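Local coordinates for protein leucine aminopeptidase 2 (PDB 2XQ0) that cleaves amino-terminal residues from di- and tripeptides as a zinc-dependent M1-family aminopeptidase, and also shows low epoxide hydrolase activity in vitro, at residues F255-G260 with S278-F283; T249-I254 with H305-N310; L101-A106 with F112-Q117; F52-L57 with P156-P161; D549-V552 with E558-F561. All blocks are in the same frame, centred on the assembly; numbering follows the deposited sequence.

Contact 1 (F255-G260 with S278-F283); sequences FEYEWG and SPNMTF
With CG opposite its own carbonyl carbon in both cases (chi1 -57° for W259, -64° for N280), the indole of W259 lies against P279 while N280 turns its amide to the backbone of the tryptophan. N280 ND2 donates to W259 O at 2.8 Å. The N-H...O line is nearly straight at 174°, and the oxygen lies in the plane of the N280 amide, yet the donor stands well above the plane of the W259 carbonyl. The other end of the amide, OD1, accepts from Q198 NE2, so both ends hold its rotation. W259 and P279 run side by side and point the same way: P279 CB approaches the six-membered ring obliquely, 3.6 Å from W259 CZ3. N280 sits in a type II beta turn from S278 to M281, closed by M281 N to S278 O at 3.0 Å. The turn joins strand 275-276 to strand 282-284 in the mixed sheet of the M1 peptidase domain, directly after the substrate-binding residues that end at E277. A water completes the join, donating to Y257 OH at 2.7 Å and accepting from N280 N at 2.9 Å. Y257 OH is also hydrogen-bonded to T261 O, while I202 covers both W259 and P279.

Contact 2 (T249-I254 with H305-N310); sequences TAEKII and HSWSGN. With ZN (zinc ion), chain C.
A250, on helix 243-253, is the first residue here to touch W307: its CB meets the far corner of the indole obliquely, 3.6 Å from W307 CZ3. E251 brings only its aliphatic part, with CG 4.3 Å from W307 CZ2 at the ring edge, while its carboxylate turns to a salt bridge with R222 and a hydrogen bond from Y257 N. I254, where the chain leaves helical geometry, makes the broadest contact of the first segment. Its two branches divide the work over one face of W307. With chi1 at -42°, CG1 points away from the carbonyl carbon and carries CD1 over the five-membered ring, a CH-pi contact 3.8 Å from the centroid; CG2 drops onto W307 CD1 at 3.6 Å. Two residues before W307, H305 binds the catalytic zinc through NE2 with H301, the other histidine of the HExxH motif, and E324 of helix 321-339. Its ND1 donates to S308 O at 2.9 Å, so that, with zinc on NE2, the ring is held from both nitrogens. The contact packs the end of helix 243-253 against the zinc-bearing helix 297-311, with F418 of helix 407-420 also on W307 and helix 321-339 touching both T249 and S308.

Contact 3 (L101-A106 with F112-Q117); sequences LVINNA and FTLNIQ
Side chains rather than backbone bonds join L101-A106 to F112-Q117: this is apolar packing between two strands of the large mixed sheet of the N-terminal M1 domain, strands that are not neighbours in it. Their axes come no nearer than 10.9 Å and run at 135° to each other; the gap is bridged by alternate residues, whose side chains face the other strand. L101 and I116 reach toward each other tip to tip, CD2 to CD1, at 4.1 Å. I103 does the same with L114, its CD1 lying 4.1 Å from L114 CD1, and that methyl also comes within 4.2 Å of I116 CD1. In sheet order, strands 84-90 and 74-81 lie between 101-104 and 111-120; for non-neighbours to meet face to face the sheet must curve strongly here, and these side chains lie on the inside of the curve. V79 and V76 of strand 74-81 pack beside L114 and I116, and L67 and L69 of strand 66-69 on F112 and I116. At the end where the chain turns from one segment to the other, chi1 of F112 (66°) puts CG between backbone N and carbonyl carbon and stands the ring beside N105, which is poorly ordered.

Contact 4 (F52-L57 with P156-P161); sequences FQLKKL and PCFDTP
F52 reaches from strand 45-56 to the P156-P161 loop. From CB, which points at the loop, CG swings beside the backbone N (chi1 -60°) and directs the ring across to the loop. Along the ring, CE2 comes within 3.6 Å of P156 O, and at the tip CZ is 3.3 Å from the same oxygen. The carbonyl oxygen thus meets the ring at its edge, in its plane, where the C-H bonds carry slight positive charge. The ring edge may partly compensate this buried oxygen, which has no hydrogen-bond partner in the model. CZ also touches the next residue, 3.9 Å from C157 CA and 4.0 Å from C157 CB. Two residues along the strand is L54; it and F158 of the loop approach from opposite directions, and L54 CD2 meets the edge of the F158 ring at CE2, 4.0 Å away. Inverse gamma turns centred on F158 and then D159 bend the loop here, and T160 N to F158 O closes the second. The loop lies against the large N-terminal sheet: L67 and L69 of strand 66-69 and V30 of strand 28-40 pack on F158, strand 28-40 also reaches F52 through T33, and F118 of strand 111-120 touches P156.

Contact 5 (D549-V552 with E558-F561); sequences DNIV and EVVF
Two successive helices of the all-helical C-terminal domain characteristic of leukotriene A4 hydrolases, 548-552 and 557-569, meet here across the short connection between them. The touch is slight, a methyl on backbone with one apolar side-chain pair, and V559 and I551 carry most of it. Turned anti to the backbone N (chi1 170°), V559 CG1 is laid against the backbone of the preceding helix, 4.0 Å from I551 O and 4.3 Å from N550 O. The same CG1 is 4.3 Å from I551 CG2, a loose apolar contact, the nearest between side chains of the two segments. No hydrogen bond crosses between the segments, and the backbones come close, I551 CA and V559 CA being 6.6 Å apart. The first helix is weakly bonded, with a wider pi-type turn over 549-552. Helix 508-519 backs the pair, L511 and L515 lying on I551 and V512 on V559. Beyond the contact, E558 forms a salt bridge with K590 of helix 589-600, and W582 of helix 576-582 packs on both V560 and F561.

Overall arrangement
Contacts 1 and 2 belong to the catalytic domain, with centres 9 Å apart. They touch directly: F255 O lies 3.2 Å from W307 CZ2, and W259 NE1 is 3.3 Å from S306 O. Contact 2 contains the zinc ligand H305, which bestatin also touches; in contact 1 the P279 side chain is about 10 Å from the inhibitor. Contacts 3 and 4 share the N-terminal sheet through neighbouring strands 111-120 and 45-56, their centres 10 Å apart, joined by T113 OG1 to Q53 OE1 at 2.7 Å. Contact 4 lies nearer the pocket, C157 being about 7 Å from L146 between side chains. Contact 5 stands alone in the C-terminal domain, its centre about 55 Å from that of contact 3.

Contact 1 (F255-G260 with S278-F283)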
# COMPACT_ATOMS: atom_id res chain seq x y z
N PHE A 255 18.17 -5.60 -11.18
CA PHE A 255 18.59 -5.53 -12.58
C PHE A 255 17.69 -4.55 -13.34
O PHE A 255 16.76 -4.00 -12.78
CB PHE A 255 18.60 -6.92 -13.24
CG PHE A 255 17.35 -7.72 -13.02
CD1 PHE A 255 17.39 -8.93 -12.34
CD2 PHE A 255 16.14 -7.28 -13.53
CE1 PHE A 255 16.24 -9.69 -12.15
CE2 PHE A 255 14.97 -8.03 -13.34
CZ PHE A 255 15.03 -9.23 -12.65
N GLU A 256 17.97 -4.35 -14.63
CA GLU A 256 17.28 -3.35 -15.42
C GLU A 256 15.77 -3.37 -15.21
O GLU A 256 15.15 -4.43 -15.09
CB GLU A 256 17.60 -3.50 -16.91
CG GLU A 256 17.16 -2.30 -17.75
CD GLU A 256 17.08 -2.60 -19.25
OE1 GLU A 256 16.60 -3.69 -19.63
OE2 GLU A 256 17.49 -1.71 -20.04
N TYR A 257 15.20 -2.17 -15.17
CA TYR A 257 13.76 -1.99 -15.00
C TYR A 257 13.17 -2.24 -16.38
O TYR A 257 13.58 -1.61 -17.33
CB TYR A 257 13.52 -0.54 -14.55
CG TYR A 257 12.09 -0.05 -14.50
CD1 TYR A 257 11.28 -0.30 -13.39
CD2 TYR A 257 11.56 0.73 -15.54
CE1 TYR A 257 9.97 0.19 -13.33
CE2 TYR A 257 10.26 1.22 -15.49
CZ TYR A 257 9.47 0.95 -14.38
OH TYR A 257 8.18 1.45 -14.32
N GLU A 258 12.23 -3.17 -16.50
CA GLU A 258 11.81 -3.57 -17.84
C GLU A 258 10.42 -3.07 -18.26
O GLU A 258 9.93 -3.44 -19.33
CB GLU A 258 11.90 -5.09 -18.00
CG GLU A 258 10.86 -5.84 -17.19
CD GLU A 258 11.19 -7.32 -17.05
OE1 GLU A 258 11.94 -7.67 -16.12
OE2 GLU A 258 10.69 -8.13 -17.87
N TRP A 259 9.80 -2.21 -17.45
CA TRP A 259 8.45 -1.73 -17.73
C TRP A 259 8.38 -0.48 -18.63
O TRP A 259 7.30 0.01 -18.94
CB TRP A 259 7.71 -1.46 -16.42
CG TRP A 259 7.65 -2.67 -15.51
CD1 TRP A 259 8.65 -3.13 -14.69
CD2 TRP A 259 6.55 -3.58 -15.35
NE1 TRP A 259 8.23 -4.26 -14.03
CE2 TRP A 259 6.95 -4.55 -14.41
CE3 TRP A 259 5.27 -3.66 -15.91
CZ2 TRP A 259 6.11 -5.60 -14.02
CZ3 TRP A 259 4.43 -4.70 -15.51
CH2 TRP A 259 4.85 -5.65 -14.59
N GLY A 260 9.53 0.05 -19.03
CA GLY A 260 9.55 1.23 -19.88
C GLY A 260 9.53 2.52 -19.08
O GLY A 260 10.56 2.99 -18.60
N SER A 278 0.46 0.41 -9.28
CA SER A 278 0.00 0.02 -10.60
C SER A 278 1.13 0.20 -11.58
O SER A 278 1.74 1.27 -11.62
CB SER A 278 -1.18 0.87 -11.06
OG SER A 278 -2.32 0.55 -10.31
N PRO A 279 1.42 -0.84 -12.37
CA PRO A 279 2.49 -0.77 -13.38
C PRO A 279 2.35 0.37 -14.36
O PRO A 279 1.29 0.54 -14.96
CB PRO A 279 2.35 -2.10 -14.13
CG PRO A 279 1.69 -3.00 -13.18
CD PRO A 279 0.76 -2.15 -12.35
N ASN A 280 3.42 1.13 -14.52
CA ASN A 280 3.44 2.30 -15.40
C ASN A 280 2.61 3.48 -14.91
O ASN A 280 2.54 4.51 -15.58
CB ASN A 280 3.06 1.95 -16.84
CG ASN A 280 4.06 1.01 -17.50
OD1 ASN A 280 3.72 -0.10 -17.91
ND2 ASN A 280 5.29 1.45 -17.62
N MET A 281 2.00 3.36 -13.73
CA MET A 281 1.30 4.52 -13.17
C MET A 281 1.09 4.36 -11.68
O MET A 281 0.03 3.97 -11.25
CB MET A 281 -0.06 4.75 -13.86
CG MET A 281 -0.72 6.12 -13.57
SD MET A 281 0.28 7.59 -13.95
CE MET A 281 0.48 7.37 -15.73
N THR A 282 2.12 4.65 -10.91
CA THR A 282 2.01 4.65 -9.45
C THR A 282 0.95 5.67 -9.03
O THR A 282 0.96 6.80 -9.49
CB THR A 282 3.40 5.01 -8.84
OG1 THR A 282 4.25 3.86 -8.96
CG2 THR A 282 3.27 5.39 -7.37
N PHE A 283 0.04 5.27 -8.15
CA PHE A 283 -0.95 6.18 -7.60
C PHE A 283 -0.36 6.69 -6.31
O PHE A 283 0.10 5.90 -5.49
CB PHE A 283 -2.28 5.48 -7.33
CG PHE A 283 -3.14 5.28 -8.54
CD1 PHE A 283 -2.58 5.06 -9.79
CD2 PHE A 283 -4.52 5.28 -8.42
CE1 PHE A 283 -3.38 4.87 -10.90
CE2 PHE A 283 -5.33 5.09 -9.52
CZ PHE A 283 -4.76 4.89 -10.77
O HOH W 1 5.88 0.75 -13.09

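Contact 2 (T249-I254 with H305-N310)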
# COMPACT_ATOMS: atom_id res chain seq x y z
N THR A 249 19.26 3.39 -8.78
CA THR A 249 19.68 2.68 -7.57
C THR A 249 19.07 1.27 -7.46
O THR A 249 19.77 0.29 -7.17
CB THR A 249 19.35 3.49 -6.30
OG1 THR A 249 20.06 4.74 -6.35
CG2 THR A 249 19.80 2.70 -5.08
N ALA A 250 17.77 1.16 -7.70
CA ALA A 250 17.10 -0.14 -7.69
C ALA A 250 17.67 -1.08 -8.74
O ALA A 250 17.86 -2.27 -8.50
CB ALA A 250 15.60 0.03 -7.90
N GLU A 251 17.90 -0.54 -9.93
CA GLU A 251 18.44 -1.32 -11.04
C GLU A 251 19.82 -1.90 -10.73
O GLU A 251 20.14 -2.99 -11.17
CB GLU A 251 18.50 -0.47 -12.30
CG GLU A 251 17.15 -0.21 -12.98
CD GLU A 251 17.28 0.64 -14.25
OE1 GLU A 251 17.97 1.69 -14.22
OE2 GLU A 251 16.67 0.27 -15.28
N LYS A 252 20.64 -1.17 -9.99
CA LYS A 252 21.97 -1.65 -9.63
C LYS A 252 21.87 -2.78 -8.62
O LYS A 252 22.63 -3.74 -8.68
CB LYS A 252 22.83 -0.50 -9.07
CG LYS A 252 24.22 -0.95 -8.62
CD LYS A 252 25.13 0.22 -8.27
CE LYS A 252 26.56 -0.27 -8.02
NZ LYS A 252 27.36 0.70 -7.23
N ILE A 253 20.94 -2.66 -7.67
CA ILE A 253 20.78 -3.69 -6.66
C ILE A 253 20.21 -4.96 -7.30
O ILE A 253 20.68 -6.07 -7.05
CB ILE A 253 19.87 -3.22 -5.50
CG1 ILE A 253 20.57 -2.12 -4.68
CG2 ILE A 253 19.48 -4.39 -4.61
CD1 ILE A 253 19.61 -1.11 -4.03
N ILE A 254 19.20 -4.77 -8.15
CA ILE A 254 18.54 -5.91 -8.79
C ILE A 254 19.00 -6.03 -10.24
O ILE A 254 20.10 -6.50 -10.50
CB ILE A 254 17.02 -5.79 -8.68
CG1 ILE A 254 16.64 -5.30 -7.28
CG2 ILE A 254 16.32 -7.13 -8.98
CD1 ILE A 254 15.15 -5.05 -7.10
N HIS A 305 8.18 -2.28 -5.83
CA HIS A 305 7.10 -3.19 -6.25
C HIS A 305 7.25 -3.61 -7.71
O HIS A 305 6.82 -4.71 -8.11
CB HIS A 305 5.73 -2.55 -6.05
CG HIS A 305 5.13 -2.83 -4.71
ND1 HIS A 305 4.97 -4.10 -4.23
CD2 HIS A 305 4.63 -1.99 -3.76
CE1 HIS A 305 4.42 -4.05 -3.02
NE2 HIS A 305 4.20 -2.78 -2.73
N SER A 306 7.87 -2.75 -8.51
CA SER A 306 8.05 -3.08 -9.93
C SER A 306 8.64 -4.47 -10.03
O SER A 306 8.24 -5.26 -10.90
CB SER A 306 8.95 -2.06 -10.63
OG SER A 306 8.35 -0.79 -10.59
N TRP A 307 9.56 -4.79 -9.13
CA TRP A 307 10.10 -6.15 -9.03
C TRP A 307 9.27 -7.08 -8.13
O TRP A 307 8.77 -8.12 -8.58
CB TRP A 307 11.56 -6.11 -8.57
CG TRP A 307 12.49 -5.50 -9.59
CD1 TRP A 307 13.21 -6.17 -10.55
CD2 TRP A 307 12.81 -4.11 -9.75
NE1 TRP A 307 13.94 -5.28 -11.30
CE2 TRP A 307 13.72 -4.01 -10.83
CE3 TRP A 307 12.41 -2.94 -9.09
CZ2 TRP A 307 14.24 -2.80 -11.26
CZ3 TRP A 307 12.94 -1.73 -9.52
CH2 TRP A 307 13.84 -1.67 -10.60
N SER A 308 9.12 -6.72 -6.85
CA SER A 308 8.47 -7.59 -5.88
C SER A 308 7.01 -7.26 -5.78
O SER A 308 6.61 -6.38 -5.03
CB SER A 308 9.12 -7.44 -4.51
OG SER A 308 9.26 -6.07 -4.20
N GLY A 309 6.21 -7.98 -6.54
CA GLY A 309 4.78 -7.74 -6.59
C GLY A 309 4.34 -7.74 -8.02
O GLY A 309 3.49 -8.53 -8.40
N ASN A 310 4.96 -6.88 -8.83
CA ASN A 310 4.53 -6.69 -10.21
C ASN A 310 5.12 -7.71 -11.16
O ASN A 310 4.40 -8.36 -11.92
CB ASN A 310 4.81 -5.26 -10.66
CG ASN A 310 4.04 -4.23 -9.82
OD1 ASN A 310 3.38 -4.58 -8.84
ND2 ASN A 310 4.14 -2.97 -10.21
ZN ZN C . 3.55 -2.06 -0.92

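Contact 3 (L101-A106 with F112-Q117)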
# COMPACT_ATOMS: atom_id res chain seq x y z
N LEU A 101 -19.88 -15.77 -11.61
CA LEU A 101 -20.52 -15.72 -12.91
C LEU A 101 -20.22 -17.03 -13.60
O LEU A 101 -19.06 -17.41 -13.74
CB LEU A 101 -19.95 -14.57 -13.75
CG LEU A 101 -20.21 -14.60 -15.26
CD1 LEU A 101 -21.72 -14.49 -15.58
CD2 LEU A 101 -19.42 -13.49 -15.96
N VAL A 102 -21.26 -17.72 -14.05
CA VAL A 102 -21.10 -19.07 -14.58
C VAL A 102 -21.46 -19.05 -16.06
O VAL A 102 -22.55 -18.63 -16.44
CB VAL A 102 -22.01 -20.04 -13.85
CG1 VAL A 102 -21.97 -21.42 -14.52
CG2 VAL A 102 -21.61 -20.11 -12.37
N ILE A 103 -20.53 -19.51 -16.89
CA ILE A 103 -20.70 -19.42 -18.33
C ILE A 103 -20.54 -20.80 -18.95
O ILE A 103 -19.61 -21.52 -18.63
CB ILE A 103 -19.66 -18.46 -18.97
CG1 ILE A 103 -19.77 -17.06 -18.37
CG2 ILE A 103 -19.86 -18.41 -20.49
CD1 ILE A 103 -18.56 -16.15 -18.66
N ASN A 104 -21.47 -21.17 -19.81
CA ASN A 104 -21.39 -22.44 -20.52
C ASN A 104 -20.54 -22.26 -21.75
O ASN A 104 -20.90 -21.49 -22.63
CB ASN A 104 -22.79 -22.90 -20.93
CG ASN A 104 -22.77 -24.01 -21.96
OD1 ASN A 104 -22.02 -24.97 -21.83
ND2 ASN A 104 -23.59 -23.87 -22.99
N ASN A 105 -19.40 -22.95 -21.82
CA ASN A 105 -18.58 -22.83 -23.02
C ASN A 105 -18.65 -24.04 -23.94
O ASN A 105 -17.91 -25.02 -23.79
CB ASN A 105 -17.13 -22.42 -22.71
CG ASN A 105 -16.42 -23.41 -21.82
OD1 ASN A 105 -17.03 -24.08 -20.99
ND2 ASN A 105 -15.11 -23.50 -21.99
N ALA A 106 -19.57 -23.98 -24.90
CA ALA A 106 -19.71 -25.00 -25.92
C ALA A 106 -18.76 -24.72 -27.08
O ALA A 106 -18.91 -25.28 -28.17
CB ALA A 106 -21.14 -25.08 -26.41
N PHE A 112 -10.02 -20.07 -27.42
CA PHE A 112 -11.27 -19.39 -27.71
C PHE A 112 -11.28 -17.96 -27.18
O PHE A 112 -10.44 -17.58 -26.36
CB PHE A 112 -12.48 -20.20 -27.20
CG PHE A 112 -12.56 -20.31 -25.69
CD1 PHE A 112 -13.38 -19.47 -24.95
CD2 PHE A 112 -11.83 -21.28 -25.01
CE1 PHE A 112 -13.48 -19.58 -23.57
CE2 PHE A 112 -11.92 -21.40 -23.62
CZ PHE A 112 -12.75 -20.54 -22.89
N THR A 113 -12.21 -17.16 -27.69
CA THR A 113 -12.36 -15.78 -27.27
C THR A 113 -13.64 -15.63 -26.47
O THR A 113 -14.70 -16.15 -26.87
CB THR A 113 -12.39 -14.85 -28.48
OG1 THR A 113 -11.14 -14.94 -29.18
CG2 THR A 113 -12.61 -13.41 -28.05
N LEU A 114 -13.53 -14.94 -25.34
CA LEU A 114 -14.66 -14.70 -24.44
C LEU A 114 -14.92 -13.21 -24.29
O LEU A 114 -14.05 -12.47 -23.83
CB LEU A 114 -14.38 -15.32 -23.08
CG LEU A 114 -15.34 -14.90 -21.97
CD1 LEU A 114 -16.76 -15.31 -22.29
CD2 LEU A 114 -14.90 -15.47 -20.64
N ASN A 115 -16.12 -12.76 -24.67
CA ASN A 115 -16.49 -11.36 -24.51
C ASN A 115 -17.67 -11.20 -23.56
O ASN A 115 -18.70 -11.87 -23.70
CB ASN A 115 -16.82 -10.72 -25.87
CG ASN A 115 -17.15 -9.23 -25.74
OD1 ASN A 115 -18.32 -8.85 -25.62
ND2 ASN A 115 -16.14 -8.39 -25.78
N ILE A 116 -17.52 -10.33 -22.58
CA ILE A 116 -18.60 -10.05 -21.63
C ILE A 116 -18.89 -8.56 -21.59
O ILE A 116 -18.00 -7.76 -21.28
CB ILE A 116 -18.20 -10.48 -20.22
CG1 ILE A 116 -17.71 -11.93 -20.22
CG2 ILE A 116 -19.36 -10.26 -19.25
CD1 ILE A 116 -16.89 -12.29 -19.01
N GLN A 117 -20.12 -8.19 -21.89
CA GLN A 117 -20.55 -6.80 -21.75
C GLN A 117 -21.11 -6.60 -20.37
O GLN A 117 -21.87 -7.43 -19.87
CB GLN A 117 -21.63 -6.45 -22.77
CG GLN A 117 -21.16 -6.43 -24.20
CD GLN A 117 -22.31 -6.31 -25.16
OE1 GLN A 117 -23.13 -5.40 -25.05
NE2 GLN A 117 -22.38 -7.23 -26.12

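Contact 4 (F52-L57 with P156-P161)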
# COMPACT_ATOMS: atom_id res chain seq x y z
N PHE A 52 -11.39 -11.72 -23.30
CA PHE A 52 -10.28 -12.59 -22.94
C PHE A 52 -9.98 -13.54 -24.09
O PHE A 52 -10.90 -14.14 -24.68
CB PHE A 52 -10.63 -13.45 -21.73
CG PHE A 52 -10.96 -12.67 -20.49
CD1 PHE A 52 -9.96 -12.14 -19.71
CD2 PHE A 52 -12.28 -12.51 -20.10
CE1 PHE A 52 -10.26 -11.45 -18.56
CE2 PHE A 52 -12.59 -11.80 -18.96
CZ PHE A 52 -11.58 -11.27 -18.18
N GLN A 53 -8.70 -13.72 -24.38
CA GLN A 53 -8.27 -14.83 -25.21
C GLN A 53 -7.88 -15.91 -24.21
O GLN A 53 -6.99 -15.70 -23.38
CB GLN A 53 -7.07 -14.46 -26.08
CG GLN A 53 -7.24 -13.20 -26.90
CD GLN A 53 -8.30 -13.34 -27.95
OE1 GLN A 53 -8.55 -14.44 -28.45
NE2 GLN A 53 -8.94 -12.23 -28.30
N LEU A 54 -8.56 -17.05 -24.27
CA LEU A 54 -8.34 -18.11 -23.28
C LEU A 54 -7.92 -19.42 -23.90
O LEU A 54 -8.14 -19.66 -25.09
CB LEU A 54 -9.61 -18.33 -22.46
CG LEU A 54 -10.20 -17.16 -21.68
CD1 LEU A 54 -11.44 -17.63 -20.91
CD2 LEU A 54 -9.16 -16.57 -20.74
N LYS A 55 -7.32 -20.28 -23.09
CA LYS A 55 -7.01 -21.64 -23.51
C LYS A 55 -7.42 -22.64 -22.43
O LYS A 55 -6.98 -22.53 -21.28
CB LYS A 55 -5.52 -21.80 -23.84
CG LYS A 55 -5.12 -23.19 -24.33
CD LYS A 55 -3.72 -23.19 -24.93
CE LYS A 55 -2.67 -22.68 -23.93
NZ LYS A 55 -1.31 -22.52 -24.54
N LYS A 56 -8.27 -23.59 -22.80
CA LYS A 56 -8.66 -24.67 -21.90
C LYS A 56 -7.43 -25.50 -21.57
O LYS A 56 -6.68 -25.90 -22.46
CB LYS A 56 -9.71 -25.57 -22.56
CG LYS A 56 -10.95 -24.86 -23.08
CD LYS A 56 -11.95 -25.86 -23.65
CE LYS A 56 -13.07 -25.16 -24.43
NZ LYS A 56 -14.16 -26.11 -24.77
N LEU A 57 -7.23 -25.77 -20.28
CA LEU A 57 -6.16 -26.64 -19.84
C LEU A 57 -6.72 -28.04 -19.58
O LEU A 57 -7.89 -28.19 -19.19
CB LEU A 57 -5.47 -26.06 -18.60
CG LEU A 57 -4.94 -24.62 -18.68
CD1 LEU A 57 -4.31 -24.21 -17.36
CD2 LEU A 57 -3.95 -24.45 -19.81
N PRO A 156 -15.59 -8.39 -14.77
CA PRO A 156 -15.57 -9.83 -14.50
C PRO A 156 -14.24 -10.41 -14.92
O PRO A 156 -13.73 -10.07 -16.00
CB PRO A 156 -16.73 -10.36 -15.35
CG PRO A 156 -16.93 -9.35 -16.43
CD PRO A 156 -16.44 -8.03 -15.92
N CYS A 157 -13.64 -11.24 -14.08
CA CYS A 157 -12.31 -11.73 -14.37
C CYS A 157 -11.91 -12.90 -13.47
O CYS A 157 -12.64 -13.30 -12.56
CB CYS A 157 -11.29 -10.60 -14.21
SG CYS A 157 -11.25 -9.84 -12.55
N PHE A 158 -10.75 -13.46 -13.74
CA PHE A 158 -10.15 -14.41 -12.82
C PHE A 158 -9.38 -13.58 -11.80
O PHE A 158 -8.19 -13.31 -11.97
CB PHE A 158 -9.20 -15.33 -13.56
CG PHE A 158 -9.86 -16.21 -14.58
CD1 PHE A 158 -10.66 -17.27 -14.19
CD2 PHE A 158 -9.69 -15.98 -15.93
CE1 PHE A 158 -11.27 -18.09 -15.13
CE2 PHE A 158 -10.29 -16.81 -16.87
CZ PHE A 158 -11.08 -17.86 -16.46
N ASP A 159 -10.08 -13.13 -10.76
CA ASP A 159 -9.53 -12.16 -9.80
C ASP A 159 -8.64 -12.82 -8.75
O ASP A 159 -8.97 -12.86 -7.55
CB ASP A 159 -10.66 -11.35 -9.13
CG ASP A 159 -10.15 -10.14 -8.35
OD1 ASP A 159 -8.94 -9.83 -8.44
OD2 ASP A 159 -10.96 -9.48 -7.66
N THR A 160 -7.50 -13.32 -9.20
CA THR A 160 -6.51 -13.92 -8.31
C THR A 160 -5.10 -13.48 -8.75
O THR A 160 -4.85 -13.29 -9.93
CB THR A 160 -6.64 -15.48 -8.26
OG1 THR A 160 -5.43 -16.06 -7.75
CG2 THR A 160 -6.90 -16.05 -9.63
N PRO A 161 -4.20 -13.28 -7.78
CA PRO A 161 -2.85 -12.88 -8.21
C PRO A 161 -2.08 -14.03 -8.88
O PRO A 161 -1.01 -13.79 -9.44
CB PRO A 161 -2.20 -12.41 -6.91
CG PRO A 161 -3.00 -13.03 -5.80
CD PRO A 161 -4.41 -13.12 -6.33

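Contact 5 (D549-V552 with E558-F561)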
# COMPACT_ATOMS: atom_id res chain seq x y z
N ASP A 549 8.92 26.84 14.31
CA ASP A 549 9.39 26.89 12.93
C ASP A 549 9.29 25.52 12.28
O ASP A 549 8.60 25.34 11.27
CB ASP A 549 10.82 27.42 12.86
CG ASP A 549 10.91 28.92 13.13
OD1 ASP A 549 12.00 29.40 13.52
OD2 ASP A 549 9.88 29.63 12.96
N ASN A 550 9.96 24.55 12.88
CA ASN A 550 10.07 23.22 12.29
C ASN A 550 8.90 22.26 12.56
O ASN A 550 8.69 21.31 11.79
CB ASN A 550 11.42 22.61 12.66
CG ASN A 550 12.54 23.17 11.82
OD1 ASN A 550 13.70 23.17 12.23
ND2 ASN A 550 12.20 23.66 10.63
N ILE A 551 8.12 22.49 13.61
CA ILE A 551 7.00 21.59 13.91
C ILE A 551 5.66 22.21 13.60
O ILE A 551 4.90 21.69 12.78
CB ILE A 551 7.00 21.14 15.39
CG1 ILE A 551 8.23 20.26 15.68
CG2 ILE A 551 5.73 20.38 15.70
CD1 ILE A 551 8.17 19.51 16.99
N VAL A 552 5.37 23.34 14.24
CA VAL A 552 4.08 24.01 14.12
C VAL A 552 3.83 24.56 12.72
O VAL A 552 2.70 24.58 12.25
CB VAL A 552 3.95 25.14 15.16
CG1 VAL A 552 2.56 25.79 15.09
CG2 VAL A 552 4.26 24.62 16.55
N GLU A 558 2.93 14.49 7.75
CA GLU A 558 3.36 13.50 8.73
C GLU A 558 3.71 14.14 10.06
O GLU A 558 3.38 13.61 11.12
CB GLU A 558 4.59 12.73 8.23
CG GLU A 558 4.34 11.81 7.06
CD GLU A 558 3.89 10.45 7.51
OE1 GLU A 558 3.79 10.23 8.74
OE2 GLU A 558 3.64 9.59 6.64
N VAL A 559 4.42 15.26 10.00
CA VAL A 559 4.80 15.99 11.20
C VAL A 559 3.60 16.75 11.74
O VAL A 559 3.36 16.78 12.95
CB VAL A 559 5.91 17.02 10.92
CG1 VAL A 559 6.08 17.92 12.15
CG2 VAL A 559 7.23 16.31 10.55
N VAL A 560 2.85 17.39 10.85
CA VAL A 560 1.65 18.10 11.24
C VAL A 560 0.71 17.18 12.02
O VAL A 560 0.14 17.59 13.03
CB VAL A 560 0.93 18.71 10.02
CG1 VAL A 560 -0.49 19.10 10.38
CG2 VAL A 560 1.72 19.91 9.49
N PHE A 561 0.58 15.94 11.56
CA PHE A 561 -0.30 14.99 12.24
C PHE A 561 0.17 14.73 13.65
O PHE A 561 -0.62 14.75 14.58
CB PHE A 561 -0.40 13.67 11.50
CG PHE A 561 -1.12 12.60 12.28
CD1 PHE A 561 -2.50 12.48 12.22
CD2 PHE A 561 -0.42 11.74 13.12
CE1 PHE A 561 -3.17 11.52 12.95
CE2 PHE A 561 -1.08 10.78 13.86
CZ PHE A 561 -2.46 10.66 13.77